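Local coordinates for protein endoglucanase A (Clostridium longisporum, PDB 6Q1I) that hydrolyses internal beta-1,4-glucosidic linkages in barley beta-glucan, lichenan and carboxymethylcellulose, and also cleaves xylan, this chain being its family 5 catalytic domain, at residues I72-T77 against L108-N113; T76-H81 against H115-W120; N86-E91 against K136-Q141; R95-V100 against E144-Y149. All blocks are in the same frame, centred on the assembly; numbering follows the deposited sequence. Where two conformers were deposited one is given.

Interaction 1 of 4, residues I72-T77 against L108-N113; sequences IRIPTT and LYVILN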
# COMPACT_ATOMS: atom_id res chain seq x y z
N ILE A 72 1.46 -9.79 0.05
CA ILE A 72 0.20 -9.21 -0.40
C ILE A 72 -0.15 -8.05 0.52
O ILE A 72 -0.12 -8.18 1.75
CB ILE A 72 -0.94 -10.25 -0.48
CG1 ILE A 72 -0.66 -11.20 -1.66
CG2 ILE A 72 -2.28 -9.56 -0.64
CD1 ILE A 72 -1.76 -12.21 -1.92
N ARG A 73 -0.47 -6.91 -0.08
CA ARG A 73 -1.05 -5.78 0.64
C ARG A 73 -2.56 -5.86 0.51
O ARG A 73 -3.08 -6.08 -0.59
CB ARG A 73 -0.49 -4.46 0.11
CG ARG A 73 -1.00 -3.20 0.80
CD ARG A 73 -0.09 -2.06 0.49
NE ARG A 73 -0.44 -0.71 0.94
CZ ARG A 73 -1.07 0.21 0.21
NH1 ARG A 73 -1.58 -0.09 -0.99
NH2 ARG A 73 -1.19 1.45 0.67
N ILE A 74 -3.24 -5.77 1.65
CA ILE A 74 -4.70 -5.80 1.73
C ILE A 74 -5.15 -4.39 2.07
O ILE A 74 -5.36 -4.06 3.25
CB ILE A 74 -5.19 -6.83 2.77
CG1 ILE A 74 -4.62 -8.22 2.44
CG2 ILE A 74 -6.72 -6.87 2.81
CD1 ILE A 74 -4.94 -9.27 3.49
N PRO A 75 -5.30 -3.51 1.09
CA PRO A 75 -5.77 -2.15 1.39
C PRO A 75 -7.20 -2.24 1.91
O PRO A 75 -8.03 -2.94 1.34
CB PRO A 75 -5.66 -1.43 0.04
CG PRO A 75 -5.82 -2.54 -0.98
CD PRO A 75 -5.13 -3.73 -0.36
N THR A 76 -7.46 -1.56 3.03
CA THR A 76 -8.73 -1.71 3.73
C THR A 76 -9.23 -0.34 4.16
O THR A 76 -8.51 0.41 4.82
CB THR A 76 -8.58 -2.63 4.95
OG1 THR A 76 -8.07 -3.90 4.52
CG2 THR A 76 -9.91 -2.86 5.63
N THR A 77 -10.46 -0.01 3.76
CA THR A 77 -11.11 1.25 4.15
C THR A 77 -12.08 0.96 5.28
O THR A 77 -12.97 0.10 5.15
CB THR A 77 -11.80 1.88 2.94
OG1 THR A 77 -10.79 2.24 1.98
CG2 THR A 77 -12.60 3.13 3.34
N LEU A 108 2.62 -15.87 3.08
CA LEU A 108 2.91 -14.54 2.56
C LEU A 108 3.12 -13.55 3.70
O LEU A 108 2.54 -13.70 4.79
CB LEU A 108 1.73 -14.06 1.70
CG LEU A 108 1.48 -14.87 0.43
CD1 LEU A 108 0.09 -14.60 -0.11
CD2 LEU A 108 2.52 -14.54 -0.63
N TYR A 109 3.95 -12.54 3.44
CA TYR A 109 3.88 -11.31 4.23
C TYR A 109 2.60 -10.58 3.85
O TYR A 109 2.19 -10.60 2.68
CB TYR A 109 5.10 -10.41 3.99
CG TYR A 109 6.37 -11.07 4.46
CD1 TYR A 109 7.11 -11.87 3.60
CD2 TYR A 109 6.77 -10.96 5.78
CE1 TYR A 109 8.24 -12.53 4.05
CE2 TYR A 109 7.90 -11.62 6.23
CZ TYR A 109 8.63 -12.40 5.36
OH TYR A 109 9.75 -13.06 5.83
N VAL A 110 1.95 -9.97 4.83
CA VAL A 110 0.70 -9.26 4.62
C VAL A 110 0.85 -7.86 5.18
O VAL A 110 1.26 -7.69 6.33
CB VAL A 110 -0.48 -9.98 5.30
CG1 VAL A 110 -1.73 -9.14 5.21
CG2 VAL A 110 -0.67 -11.34 4.66
N ILE A 111 0.52 -6.85 4.38
CA ILE A 111 0.43 -5.47 4.83
C ILE A 111 -1.04 -5.13 4.95
O ILE A 111 -1.77 -5.14 3.95
CB ILE A 111 1.11 -4.51 3.84
CG1 ILE A 111 2.59 -4.82 3.64
CG2 ILE A 111 0.90 -3.07 4.31
CD1 ILE A 111 3.19 -4.17 2.39
N LEU A 112 -1.49 -4.82 6.17
CA LEU A 112 -2.86 -4.40 6.45
C LEU A 112 -2.83 -2.92 6.83
O LEU A 112 -2.15 -2.55 7.80
CB LEU A 112 -3.43 -5.23 7.59
CG LEU A 112 -4.89 -4.92 7.95
CD1 LEU A 112 -5.83 -5.31 6.79
CD2 LEU A 112 -5.30 -5.63 9.24
N ASN A 113 -3.55 -2.09 6.09
CA ASN A 113 -3.50 -0.64 6.29
C ASN A 113 -4.87 -0.09 6.69
O ASN A 113 -5.82 -0.84 6.91
CB ASN A 113 -2.93 0.08 5.05
CG ASN A 113 -3.92 0.21 3.92
OD1 ASN A 113 -5.06 -0.25 4.00
ND2 ASN A 113 -3.47 0.85 2.83

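Interaction 2 of 4, residues T76-H81 against H115-W120; sequences TTWGEH and HHEGNW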
# COMPACT_ATOMS: atom_id res chain seq x y z
N THR A 76 -7.46 -1.56 3.03
CA THR A 76 -8.73 -1.71 3.73
C THR A 76 -9.23 -0.34 4.16
O THR A 76 -8.51 0.41 4.82
CB THR A 76 -8.58 -2.63 4.95
OG1 THR A 76 -8.07 -3.90 4.52
CG2 THR A 76 -9.91 -2.86 5.63
N THR A 77 -10.46 -0.01 3.76
CA THR A 77 -11.11 1.25 4.15
C THR A 77 -12.08 0.96 5.28
O THR A 77 -12.97 0.10 5.15
CB THR A 77 -11.80 1.88 2.94
OG1 THR A 77 -10.79 2.24 1.98
CG2 THR A 77 -12.60 3.13 3.34
N TRP A 78 -11.88 1.63 6.42
CA TRP A 78 -12.55 1.27 7.67
C TRP A 78 -13.64 2.23 8.10
O TRP A 78 -14.55 1.82 8.84
CB TRP A 78 -11.53 1.18 8.81
CG TRP A 78 -10.41 0.21 8.62
CD1 TRP A 78 -9.23 0.47 8.00
CD2 TRP A 78 -10.33 -1.15 9.08
NE1 TRP A 78 -8.43 -0.64 8.03
CE2 TRP A 78 -9.08 -1.65 8.68
CE3 TRP A 78 -11.20 -2.00 9.77
CZ2 TRP A 78 -8.68 -2.95 8.95
CZ3 TRP A 78 -10.79 -3.28 10.05
CH2 TRP A 78 -9.55 -3.75 9.64
N GLY A 79 -13.58 3.51 7.71
CA GLY A 79 -14.43 4.51 8.33
C GLY A 79 -15.91 4.23 8.22
O GLY A 79 -16.68 4.51 9.14
N GLU A 80 -16.35 3.70 7.07
CA GLU A 80 -17.76 3.38 6.84
C GLU A 80 -18.26 2.25 7.72
O GLU A 80 -19.47 1.97 7.71
CB GLU A 80 -17.95 3.02 5.36
CG GLU A 80 -17.92 4.20 4.40
CD GLU A 80 -16.53 4.77 4.14
OE1 GLU A 80 -15.52 4.05 4.31
OE2 GLU A 80 -16.46 5.94 3.72
N HIS A 81 -17.37 1.58 8.45
CA HIS A 81 -17.71 0.44 9.28
C HIS A 81 -17.72 0.79 10.76
O HIS A 81 -17.90 -0.10 11.59
CB HIS A 81 -16.74 -0.71 8.97
CG HIS A 81 -16.67 -1.01 7.51
ND1 HIS A 81 -17.68 -1.65 6.85
CD2 HIS A 81 -15.75 -0.68 6.57
CE1 HIS A 81 -17.39 -1.74 5.57
NE2 HIS A 81 -16.22 -1.15 5.37
N HIS A 115 -7.02 2.85 4.45
CA HIS A 115 -6.89 3.18 3.05
C HIS A 115 -7.60 4.50 2.73
O HIS A 115 -7.04 5.56 2.99
CB HIS A 115 -7.24 2.00 2.14
CG HIS A 115 -6.59 2.10 0.81
ND1 HIS A 115 -5.26 1.81 0.62
CD2 HIS A 115 -7.07 2.51 -0.39
CE1 HIS A 115 -4.95 2.00 -0.65
NE2 HIS A 115 -6.03 2.44 -1.28
N HIS A 116 -8.81 4.47 2.15
CA HIS A 116 -9.47 5.70 1.70
C HIS A 116 -10.21 6.37 2.86
O HIS A 116 -11.45 6.35 2.95
CB HIS A 116 -10.43 5.43 0.56
CG HIS A 116 -9.79 4.99 -0.72
ND1 HIS A 116 -8.70 5.63 -1.26
CD2 HIS A 116 -10.13 4.01 -1.58
CE1 HIS A 116 -8.38 5.05 -2.40
NE2 HIS A 116 -9.23 4.05 -2.62
N GLU A 117 -9.44 6.99 3.76
CA GLU A 117 -9.99 7.65 4.94
C GLU A 117 -9.95 9.17 4.84
O GLU A 117 -10.26 9.85 5.83
CB GLU A 117 -9.28 7.20 6.22
CG GLU A 117 -8.99 5.70 6.36
CD GLU A 117 -10.19 4.79 6.52
OE1 GLU A 117 -11.34 5.26 6.72
OE2 GLU A 117 -9.95 3.57 6.46
N GLY A 118 -9.59 9.73 3.69
CA GLY A 118 -9.29 11.14 3.57
C GLY A 118 -10.47 12.09 3.69
O GLY A 118 -10.25 13.30 3.81
N ASN A 119 -11.71 11.59 3.63
CA ASN A 119 -12.85 12.43 3.93
C ASN A 119 -12.90 12.83 5.40
O ASN A 119 -13.55 13.83 5.74
CB ASN A 119 -14.16 11.74 3.56
CG ASN A 119 -14.38 10.47 4.35
OD1 ASN A 119 -13.55 9.58 4.32
ND2 ASN A 119 -15.47 10.39 5.10
N TRP A 120 -12.26 12.06 6.28
CA TRP A 120 -12.23 12.36 7.70
C TRP A 120 -10.82 12.53 8.27
O TRP A 120 -10.65 13.32 9.19
CB TRP A 120 -13.06 11.35 8.53
CG TRP A 120 -12.53 9.93 8.59
CD1 TRP A 120 -12.77 8.92 7.71
CD2 TRP A 120 -11.72 9.37 9.63
NE1 TRP A 120 -12.13 7.77 8.12
CE2 TRP A 120 -11.48 8.02 9.30
CE3 TRP A 120 -11.16 9.89 10.80
CZ2 TRP A 120 -10.70 7.18 10.09
CZ3 TRP A 120 -10.39 9.06 11.58
CH2 TRP A 120 -10.17 7.72 11.23
O HOH W 1 -13.73 5.91 5.43
O HOH W 2 -15.70 7.64 6.55

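Interaction 3 of 4, residues N86-E91 against K136-Q141; sequences NKLNEE and KTLWTQ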
# COMPACT_ATOMS: atom_id res chain seq x y z
N ASN A 86 -17.77 5.01 17.32
CA ASN A 86 -16.48 4.61 16.76
C ASN A 86 -16.13 3.16 17.08
O ASN A 86 -14.95 2.81 17.14
CB ASN A 86 -15.35 5.56 17.17
CG ASN A 86 -15.45 6.90 16.46
OD1 ASN A 86 -15.88 6.98 15.31
ND2 ASN A 86 -15.02 7.95 17.14
N LYS A 87 -17.13 2.29 17.23
CA LYS A 87 -16.90 0.86 17.35
C LYS A 87 -17.02 0.22 15.97
O LYS A 87 -17.99 0.47 15.24
CB LYS A 87 -17.88 0.20 18.32
CG LYS A 87 -17.59 -1.29 18.55
CD LYS A 87 -18.43 -1.90 19.67
CE LYS A 87 -19.76 -2.42 19.16
NZ LYS A 87 -20.67 -2.80 20.29
N LEU A 88 -16.04 -0.61 15.61
CA LEU A 88 -16.08 -1.30 14.33
C LEU A 88 -17.14 -2.39 14.32
O LEU A 88 -17.31 -3.13 15.29
CB LEU A 88 -14.74 -1.99 14.04
CG LEU A 88 -13.63 -1.10 13.49
CD1 LEU A 88 -12.31 -1.88 13.43
CD2 LEU A 88 -13.97 -0.56 12.11
N ASN A 89 -17.83 -2.50 13.20
CA ASN A 89 -18.74 -3.61 12.99
C ASN A 89 -17.98 -4.93 13.00
O ASN A 89 -16.95 -5.08 12.33
CB ASN A 89 -19.45 -3.42 11.66
CG ASN A 89 -20.35 -4.57 11.32
OD1 ASN A 89 -19.93 -5.55 10.72
ND2 ASN A 89 -21.61 -4.46 11.71
N GLU A 90 -18.50 -5.90 13.75
CA GLU A 90 -17.77 -7.13 13.97
C GLU A 90 -17.75 -8.03 12.75
O GLU A 90 -16.77 -8.75 12.53
CB GLU A 90 -18.37 -7.88 15.15
CG GLU A 90 -17.92 -7.31 16.47
CD GLU A 90 -18.86 -7.63 17.59
OE1 GLU A 90 -19.62 -8.61 17.45
OE2 GLU A 90 -18.86 -6.89 18.60
N GLU A 91 -18.81 -8.02 11.94
CA GLU A 91 -18.79 -8.79 10.71
C GLU A 91 -17.74 -8.27 9.74
O GLU A 91 -17.09 -9.05 9.04
CB GLU A 91 -20.18 -8.82 10.08
CG GLU A 91 -21.16 -9.73 10.82
CD GLU A 91 -20.75 -11.22 10.79
OE1 GLU A 91 -20.28 -11.71 9.74
OE2 GLU A 91 -20.90 -11.89 11.83
N LYS A 136 -7.06 6.88 16.71
CA LYS A 136 -6.48 6.05 17.77
C LYS A 136 -7.42 4.91 18.17
O LYS A 136 -6.97 3.77 18.35
CB LYS A 136 -6.12 6.93 18.96
CG LYS A 136 -4.93 7.86 18.68
CD LYS A 136 -4.51 8.67 19.91
CE LYS A 136 -3.81 7.81 20.95
NZ LYS A 136 -2.47 7.32 20.51
N THR A 137 -8.72 5.19 18.31
CA THR A 137 -9.65 4.12 18.64
C THR A 137 -9.75 3.10 17.51
O THR A 137 -9.84 1.89 17.76
CB THR A 137 -11.03 4.70 18.94
OG1 THR A 137 -10.94 5.75 19.91
CG2 THR A 137 -11.93 3.58 19.48
N LEU A 138 -9.73 3.57 16.26
CA LEU A 138 -9.70 2.65 15.13
C LEU A 138 -8.49 1.73 15.19
O LEU A 138 -8.63 0.50 15.09
CB LEU A 138 -9.72 3.45 13.82
CG LEU A 138 -9.55 2.62 12.54
CD1 LEU A 138 -10.66 1.58 12.39
CD2 LEU A 138 -9.52 3.54 11.34
N TRP A 139 -7.29 2.29 15.36
CA TRP A 139 -6.09 1.45 15.40
C TRP A 139 -6.05 0.56 16.64
O TRP A 139 -5.50 -0.54 16.58
CB TRP A 139 -4.81 2.28 15.21
CG TRP A 139 -4.43 2.29 13.76
CD1 TRP A 139 -4.47 3.35 12.90
CD2 TRP A 139 -4.01 1.16 13.00
NE1 TRP A 139 -4.10 2.94 11.63
CE2 TRP A 139 -3.81 1.59 11.67
CE3 TRP A 139 -3.80 -0.19 13.30
CZ2 TRP A 139 -3.40 0.73 10.65
CZ3 TRP A 139 -3.40 -1.05 12.29
CH2 TRP A 139 -3.21 -0.59 10.98
N THR A 140 -6.61 1.01 17.76
CA THR A 140 -6.71 0.12 18.92
C THR A 140 -7.48 -1.14 18.55
O THR A 140 -7.04 -2.25 18.86
CB THR A 140 -7.37 0.84 20.10
OG1 THR A 140 -6.52 1.92 20.52
CG2 THR A 140 -7.56 -0.09 21.29
N GLN A 141 -8.61 -0.97 17.87
CA GLN A 141 -9.47 -2.11 17.54
C GLN A 141 -8.83 -3.01 16.49
O GLN A 141 -8.90 -4.24 16.60
CB GLN A 141 -10.83 -1.60 17.08
CG GLN A 141 -11.64 -0.96 18.20
CD GLN A 141 -12.89 -0.31 17.69
OE1 GLN A 141 -13.86 -0.98 17.33
NE2 GLN A 141 -12.88 1.01 17.64
O HOH W 3 -13.20 7.70 19.79

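Interaction 4 of 4, residues R95-V100 against E144-Y149; sequences RVKEVV and EAFKDY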
# COMPACT_ATOMS: atom_id res chain seq x y z
N ARG A 95 -14.56 -10.45 8.25
CA ARG A 95 -14.26 -10.65 6.83
C ARG A 95 -12.83 -10.23 6.50
O ARG A 95 -12.12 -10.94 5.77
CB ARG A 95 -15.26 -9.90 5.96
CG ARG A 95 -14.98 -10.01 4.46
CD ARG A 95 -15.06 -11.45 3.96
NE ARG A 95 -14.66 -11.54 2.56
CZ ARG A 95 -14.22 -12.63 1.96
NH1 ARG A 95 -14.15 -13.79 2.60
NH2 ARG A 95 -13.84 -12.55 0.69
N VAL A 96 -12.38 -9.09 7.02
CA VAL A 96 -10.99 -8.70 6.82
C VAL A 96 -10.06 -9.79 7.33
O VAL A 96 -9.09 -10.18 6.66
CB VAL A 96 -10.69 -7.34 7.49
CG1 VAL A 96 -9.22 -6.98 7.33
CG2 VAL A 96 -11.57 -6.21 6.91
N LYS A 97 -10.35 -10.32 8.52
CA LYS A 97 -9.52 -11.37 9.10
C LYS A 97 -9.49 -12.62 8.22
O LYS A 97 -8.44 -13.26 8.08
CB LYS A 97 -10.03 -11.72 10.51
CG LYS A 97 -9.24 -12.82 11.18
CD LYS A 97 -9.59 -12.97 12.64
CE LYS A 97 -8.89 -11.90 13.48
NZ LYS A 97 -9.05 -12.15 14.94
N GLU A 98 -10.63 -13.00 7.63
CA GLU A 98 -10.63 -14.18 6.77
C GLU A 98 -9.72 -13.98 5.56
O GLU A 98 -8.98 -14.90 5.17
CB GLU A 98 -12.06 -14.54 6.35
CG GLU A 98 -12.17 -15.82 5.49
CD GLU A 98 -12.08 -17.14 6.27
OE1 GLU A 98 -11.84 -17.14 7.49
OE2 GLU A 98 -12.27 -18.21 5.65
N VAL A 99 -9.74 -12.79 4.95
CA VAL A 99 -8.88 -12.53 3.80
C VAL A 99 -7.41 -12.49 4.22
O VAL A 99 -6.54 -13.04 3.55
CB VAL A 99 -9.32 -11.24 3.08
CG1 VAL A 99 -8.35 -10.88 1.97
CG2 VAL A 99 -10.73 -11.42 2.52
N VAL A 100 -7.12 -11.85 5.37
CA VAL A 100 -5.77 -11.91 5.92
C VAL A 100 -5.34 -13.36 6.12
O VAL A 100 -4.22 -13.74 5.78
CB VAL A 100 -5.70 -11.10 7.23
CG1 VAL A 100 -4.40 -11.41 8.00
CG2 VAL A 100 -5.83 -9.62 6.97
N GLU A 144 -6.01 -4.90 18.31
CA GLU A 144 -6.53 -5.94 19.20
C GLU A 144 -6.98 -7.16 18.41
O GLU A 144 -6.71 -8.30 18.80
CB GLU A 144 -7.68 -5.38 20.05
CG GLU A 144 -7.22 -4.47 21.21
CD GLU A 144 -8.35 -3.75 21.94
OE1 GLU A 144 -9.50 -3.74 21.45
OE2 GLU A 144 -8.08 -3.18 23.03
N ALA A 145 -7.65 -6.94 17.27
CA ALA A 145 -8.16 -8.06 16.50
C ALA A 145 -7.03 -8.93 15.96
O ALA A 145 -7.20 -10.15 15.84
CB ALA A 145 -9.03 -7.55 15.35
N PHE A 146 -5.88 -8.33 15.64
CA PHE A 146 -4.76 -9.03 15.00
C PHE A 146 -3.56 -9.19 15.93
O PHE A 146 -2.48 -9.56 15.47
CB PHE A 146 -4.38 -8.35 13.68
CG PHE A 146 -5.45 -8.48 12.63
CD1 PHE A 146 -5.53 -9.62 11.86
CD2 PHE A 146 -6.40 -7.48 12.46
CE1 PHE A 146 -6.54 -9.75 10.90
CE2 PHE A 146 -7.42 -7.61 11.51
CZ PHE A 146 -7.48 -8.75 10.73
N LYS A 147 -3.76 -9.00 17.24
CA LYS A 147 -2.64 -8.95 18.17
C LYS A 147 -1.81 -10.23 18.16
O LYS A 147 -0.58 -10.18 18.34
CB LYS A 147 -3.16 -8.67 19.58
CG LYS A 147 -2.09 -8.65 20.65
CD LYS A 147 -2.65 -8.29 22.02
CE LYS A 147 -1.63 -8.60 23.10
NZ LYS A 147 -1.95 -7.98 24.42
N ASP A 148 -2.44 -11.39 17.98
CA ASP A 148 -1.73 -12.66 18.13
C ASP A 148 -1.08 -13.16 16.84
O ASP A 148 -0.45 -14.22 16.85
CB ASP A 148 -2.68 -13.72 18.69
CG ASP A 148 -3.12 -13.40 20.10
OD1 ASP A 148 -2.33 -12.78 20.85
OD2 ASP A 148 -4.26 -13.74 20.46
N TYR A 149 -1.20 -12.41 15.75
CA TYR A 149 -0.56 -12.80 14.50
C TYR A 149 0.95 -12.62 14.60
O TYR A 149 1.46 -11.71 15.27
CB TYR A 149 -1.14 -11.96 13.35
CG TYR A 149 -2.50 -12.47 12.93
CD1 TYR A 149 -3.59 -12.37 13.78
CD2 TYR A 149 -2.68 -13.11 11.72
CE1 TYR A 149 -4.82 -12.88 13.42
CE2 TYR A 149 -3.91 -13.63 11.36
CZ TYR A 149 -4.98 -13.51 12.21
OH TYR A 149 -6.21 -14.03 11.89

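Interaction 1 of 4, residues I72-T77 against L108-N113
Ile72 and Val110 face each other in parallel register, on two neighbouring strands of the TIM barrel. Strands 71-74 and 109-113 are joined through helix 90-105 as a beta-alpha-beta unit. Their segment axes approach to 4.6 Å at 20°.

Three backbone hydrogen bonds hold the pair. Ile72 N gives to Tyr109 O, Ile111 N to Ile72 O, and Ile74 N to Ile111 O at 2.8 Å. The same Ile72 O also receives a CA-H...O contact from Val110 CA at 3.2 Å.

The apolar contacts lie outward, toward the helices. Ile72 CD1 touches Leu108 CD1 at 3.5 Å, and Ile74 CD1 meets Val110 CG1 at 3.6 Å. Leu112 CD1 rests near Thr76 OG1, which bonds back to Ile74 O.

The polar side chains lie on the barrel interior and at the strand ends. Asn113 CG sits between its backbone N and carbonyl carbon (chi1 77°). OD1 thereby accepts from Thr76 N at 2.9 Å, in the carbonyl plane. Arg73 runs extended past Ile111 CB, and Asn113 ND2 lies over one face of its guanidinium, the planes 77° apart. Arg73 NH2 and Asn113 ND2, 3.2 Å apart, are both donors; Glu156 OE2 accepts from both.

Arg73 also bonds Gln284, at the nucleophile position by similarity and changed here. The chemistry thus implies an apolar outer face toward the helices and a polar inner network next to the active site.

Interaction 2 of 4, residues T76-H81 against H115-W120
Trp78 and Glu117 join two loops at the C-terminal end of the TIM barrel, one after strand 71-74 and one after strand 109-113. The tight part centres on the Glu117 carboxylate, which reaches across to two successive backbone N-H groups. Glu117 OE2 accepts from Trp78 N at 2.7 Å, nearly straight at 170°. Glu117 OE1 accepts from Gly79 N at 3.0 Å, in a more bent bond. Both oxygens use their syn lone pairs. The Glu117 side chain bends at chi2, which turns the carboxylate toward the first loop. OE2 also lies at the edge of the Trp78 ring, and ring and carboxylate are 25° apart. Trp78 NE1 bonds Asn113 O at the end of the neighbouring strand.

Beside this, Thr77 OG1 accepts from His116 N at 3.0 Å; Asp32 O is a further partner of the hydroxyl. Thr77 CG2 packs on His116 O. His115 CB lies near Thr76 O and Thr77 OG1, while its ring leads away toward Gln284, the changed residue at the nucleophile position by similarity. The contact thus lies at the edge of the active site.

The other side is looser and watered. One water bridges Glu80 OE1 and Glu117 OE1. A second accepts from Asn119 ND2 and makes a weak bond to Glu80 OE2. Lys34 forms a salt bridge with Glu80 and also bonds Asn119, so a positive charge sits among these groups. Trp120 ties the second loop back to the tight part: its NE1 donates to Glu117 OE1 at 3.0 Å, meeting it on the anti side, 24° out of the carboxylate plane.

Interaction 3 of 4, residues N86-E91 against K136-Q141
Asn86 meets Gln141 through its backbone carbonyl. Asn86 O accepts from Gln141 NE2 at 2.8 Å, and donor and acceptor each lie in the other's plane. Thr137 CG2 touches the same oxygen at 3.9 Å. The Asn86 side chain reaches the helix through a water, which accepts from Asn86 ND2 and donates to Thr137 OG1. That hydroxyl also bonds Pro133 O in its own helix.

Lys87 comes next and contributes little. Its CA and CG pass near Gln141 OE1; the first bond of the side chain heads away from the helix.

Leu88 closes the amide pairing. Leu88 N donates to Gln141 OE1 at 2.8 Å, almost perfectly straight at 178°, with the donor tilted 16° from the carbonyl plane. Below this polar pair, Leu88 CD2 packs on Leu138 CD1 at 4.0 Å, and Leu88 CD1 touches Gln141 CB at 3.9 Å. Trp78 lies against both leucines and continues the apolar layer inward. Asn89 then takes the N-cap position of helix 90-105.

Gln141 is extended beyond CG (chi2 172°), which carries its amide from helix 128-145 out to the loop. NE2 also donates to Thr137 O at 3.2 Å, one turn back, from the face opposite to Gln141 N.

One side-chain amide therefore reads both a C=O and an N-H of the loop, two residues apart. Bonds at both its ends fix the amide's rotation. The chemistry implies a polar seam above a leucine contact, joining the loop that leads into helix 90-105 to helix 128-145.

Interaction 4 of 4, residues R95-V100 against E144-Y149
Two neighbouring helices of the TIM barrel's outer layer meet here: helix 90-105 and the end of helix 128-145, with the turn that follows it. Phe146 leaves helical geometry and starts a type I beta turn that ends at Tyr149. The turn brings both rings to the flank of helix 90-105.

Lys97 carries the contact. Its chain leaves with CG anti to the backbone N (chi1 179°) and bends at chi3 (-79°), which brings the ammonium to the helix end. There Lys97 NZ donates to Ala145 O at 2.9 Å, tilted 24° from the carbonyl plane. A positive charge at the C-terminal end of a helix would probably be favoured by the helix dipole. Lys97 CE lies over one face of the Phe146 ring, and NZ is too far for more than a weak cation-pi attraction.

The aliphatic part of Lys97 packs on both rings. Lys97 CA touches Phe146 CZ at 3.7 Å. Lys97 CG lies 3.3 Å from Tyr149 OH, which itself bonds Asp101 OD1 farther along helix 90-105.

Val100, one turn on, meets both rings with CG1: Phe146 CE1 at 4.0 Å and Tyr149 CE2 at 4.1 Å. Phe146 CD1 in turn lies over one face of the Tyr149 ring. Val96 CG1 meets Phe146 CZ at 4.2 Å.

Deeper, Phe146 and Val96 both rest on Leu112 of strand 109-113. Such packing of a helix and the turn after the next helix against the strand between them is typical of the outer layer of a (beta/alpha)8 barrel.

All four contacts belong to one sector of the TIM barrel, built from strands 71-74 and 109-113 and helices 90-105 and 128-145. Interaction 1 is innermost, pairing the strands. Interaction 2 continues from the same strand ends, its centre about 15 Å away, and shares Thr76 and Thr77. Interactions 3 and 4, centres about 12 Å apart, join helix 90-105, or the loop leading into it, to helix 128-145 and the turn after it. Along the chain all four first segments precede all four second segments, so the set links two successive beta-alpha units. Val96 and Val100 of interaction 4 pack on the strand residues of interaction 1, and Trp78 connects interactions 2 and 3. The sector thus runs from the active-site rim to the outer helices.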